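Local coordinates for Blr3880 protein (Bradyrhizobium japonicum, PDB 2OOD) that probably catalyses the zinc-dependent hydrolytic deamination of guanine to xanthine and ammonia, a step of purine breakdown, at residues Gln27-Phe32 and Pro431-Ala437. Residues are numbered along the deposited sequence; the frame is centred on the assembly and turned at random.
Sequences QAAARF and PRTVDEA
The ring of Phe-32 is the bump of this contact, and the start of helix 434-447 with the loop leading into it is the hollow. With CG anti to the backbone N (chi1 174°), the side chain reaches out from strand 30-33 and lays one face under the peptide chain at Thr-433, whose C lies 3.6 Å from Phe-32 CE2. At the ring's edge, near its plane, stand the carbonyl oxygens of Pro-431 and Arg-432; Pro-431 O is 3.4 Å from Phe-32 CZ, where the ring's slightly positive rim suits an oxygen. Ala-437, one turn into the helix, approaches obliquely, its CB 3.7 Å from Phe-32 CE1, and a methyl is small enough to let the ring settle. Were an alanine here instead of Phe-32, the hollow lined by Thr-433, Pro-431 O and the Ala-437 methyl would probably be left unfilled.

The branched Val-434 sets its CB 3.7 Å from Phe-32 CB. Its CG2 is 3.8 Å from Ala-30 CB; the short alanine side chain lets the valine come this close. At the partly exposed margin, which suits polar ends, Gln-27 CG touches Asp-435 OD1 without a hydrogen bond, amide and carboxylate planes 56° apart.

Within 431-437, Thr-433 OG1 accepts from Glu-436 N, while Arg-432 grips the Glu-436 carboxylate side-on through NE and NH2. Phe-13 of strand 11-15 and Tyr-375 of helix 374-380 also touch Val-434. The flank of an N-capped first helical turn, Thr-433 being the N-cap, thus packs on strand 30-33, antiparallel partner of strand 11-15, away from the zinc and guanine site of this metallo-dependent hydrolase.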
loop_
_atom_site.group_PDB
_atom_site.type_symbol
_atom_site.label_atom_id
_atom_site.label_comp_id
_atom_site.label_asym_id
_atom_site.label_seq_id
_atom_site.Cartn_x
_atom_site.Cartn_y
_atom_site.Cartn_z
ATOM N N GLN A 27 24.664 6.106 7.163
ATOM C CA GLN A 27 25.507 5.828 5.998
ATOM C C GLN A 27 26.608 4.840 6.370
ATOM O O GLN A 27 27.016 4.014 5.562
ATOM C CB GLN A 27 26.164 7.108 5.483
ATOM C CG GLN A 27 25.208 8.255 5.190
ATOM C CD GLN A 27 24.668 8.942 6.456
ATOM O OE1 GLN A 27 23.654 8.526 7.047
ATOM N NE2 GLN A 27 25.362 10.004 6.881
ATOM N N ALA A 28 27.078 4.944 7.606
ATOM C CA ALA A 28 28.132 4.089 8.118
ATOM C C ALA A 28 27.761 2.616 8.136
ATOM O O ALA A 28 28.635 1.757 8.270
ATOM C CB ALA A 28 28.507 4.535 9.521
ATOM N N ALA A 29 26.475 2.307 8.021
ATOM C CA ALA A 29 26.057 0.911 8.042
ATOM C C ALA A 29 25.994 0.363 6.624
ATOM O O ALA A 29 26.000 -0.851 6.417
ATOM C CB ALA A 29 24.696 0.775 8.731
ATOM N N ALA A 30 25.950 1.270 5.651
ATOM C CA ALA A 30 25.876 0.902 4.242
ATOM C C ALA A 30 27.246 0.838 3.563
ATOM O O ALA A 30 28.243 1.349 4.079
ATOM C CB ALA A 30 24.978 1.887 3.500
ATOM N N ARG A 31 27.273 0.198 2.400
ATOM C CA ARG A 31 28.485 0.040 1.603
ATOM C C ARG A 31 28.079 0.322 0.163
ATOM O O ARG A 31 27.244 -0.374 -0.406
ATOM C CB ARG A 31 29.022 -1.386 1.724
ATOM C CG ARG A 31 30.269 -1.652 0.923
ATOM C CD ARG A 31 30.416 -3.140 0.665
ATOM N NE ARG A 31 31.046 -3.881 1.754
ATOM C CZ ARG A 31 30.830 -5.171 1.994
ATOM N NH1 ARG A 31 29.994 -5.860 1.233
ATOM N NH2 ARG A 31 31.464 -5.786 2.980
ATOM N N PHE A 32 28.667 1.348 -0.427
ATOM C CA PHE A 32 28.319 1.718 -1.786
ATOM C C PHE A 32 29.491 1.692 -2.762
ATOM O O PHE A 32 30.584 2.161 -2.450
ATOM C CB PHE A 32 27.708 3.112 -1.774
ATOM C CG PHE A 32 27.431 3.664 -3.131
ATOM C CD1 PHE A 32 26.386 3.165 -3.896
ATOM C CD2 PHE A 32 28.190 4.712 -3.632
ATOM C CE1 PHE A 32 26.093 3.709 -5.152
ATOM C CE2 PHE A 32 27.914 5.267 -4.882
ATOM C CZ PHE A 32 26.860 4.765 -5.644
ATOM N N PRO A 431 23.135 7.257 -9.403
ATOM C CA PRO A 431 23.598 7.625 -8.056
ATOM C C PRO A 431 25.133 7.637 -7.957
ATOM O O PRO A 431 25.795 6.656 -8.303
ATOM C CB PRO A 431 22.959 6.552 -7.172
ATOM C CG PRO A 431 22.989 5.362 -8.048
ATOM C CD PRO A 431 22.499 5.929 -9.376
ATOM N N ARG A 432 25.682 8.748 -7.469
ATOM C CA ARG A 432 27.130 8.923 -7.356
ATOM C C ARG A 432 27.707 8.745 -5.954
ATOM O O ARG A 432 28.925 8.629 -5.795
ATOM C CB ARG A 432 27.505 10.302 -7.902
ATOM C CG ARG A 432 26.980 10.522 -9.316
ATOM C CD ARG A 432 26.849 11.984 -9.664
ATOM N NE ARG A 432 25.981 12.686 -8.727
ATOM C CZ ARG A 432 25.628 13.962 -8.854
ATOM N NH1 ARG A 432 26.069 14.672 -9.886
ATOM N NH2 ARG A 432 24.847 14.533 -7.946
ATOM N N THR A 433 26.838 8.721 -4.945
ATOM C CA THR A 433 27.271 8.556 -3.555
ATOM C C THR A 433 26.290 7.679 -2.789
ATOM O O THR A 433 25.138 7.529 -3.198
ATOM C CB THR A 433 27.337 9.901 -2.834
ATOM O OG1 THR A 433 26.021 10.455 -2.762
ATOM C CG2 THR A 433 28.225 10.868 -3.581
ATOM N N VAL A 434 26.737 7.114 -1.670
ATOM C CA VAL A 434 25.872 6.263 -0.865
ATOM C C VAL A 434 24.567 6.972 -0.485
ATOM O O VAL A 434 23.520 6.336 -0.390
ATOM C CB VAL A 434 26.574 5.802 0.421
ATOM C CG1 VAL A 434 26.920 6.994 1.277
ATOM C CG2 VAL A 434 25.681 4.845 1.172
ATOM N N ASP A 435 24.629 8.285 -0.274
ATOM C CA ASP A 435 23.440 9.055 0.086
ATOM C C ASP A 435 22.473 9.139 -1.093
ATOM O O ASP A 435 21.256 9.025 -0.913
ATOM C CB ASP A 435 23.819 10.478 0.513
ATOM C CG ASP A 435 24.899 10.502 1.587
ATOM O OD1 ASP A 435 24.611 10.101 2.752
ATOM O OD2 ASP A 435 26.045 10.917 1.255
ATOM N N GLU A 436 22.998 9.356 -2.295
ATOM C CA GLU A 436 22.123 9.447 -3.450
ATOM C C GLU A 436 21.506 8.082 -3.703
ATOM O O GLU A 436 20.352 7.985 -4.103
ATOM C CB GLU A 436 22.886 9.916 -4.694
ATOM C CG GLU A 436 23.526 11.288 -4.558
ATOM C CD GLU A 436 24.012 11.852 -5.885
ATOM O OE1 GLU A 436 24.736 11.135 -6.617
ATOM O OE2 GLU A 436 23.676 13.016 -6.196
ATOM N N ALA A 437 22.272 7.025 -3.453
ATOM C CA ALA A 437 21.775 5.674 -3.659
ATOM C C ALA A 437 20.636 5.408 -2.681
ATOM O O ALA A 437 19.560 4.956 -3.071
ATOM C CB ALA A 437 22.899 4.661 -3.459
#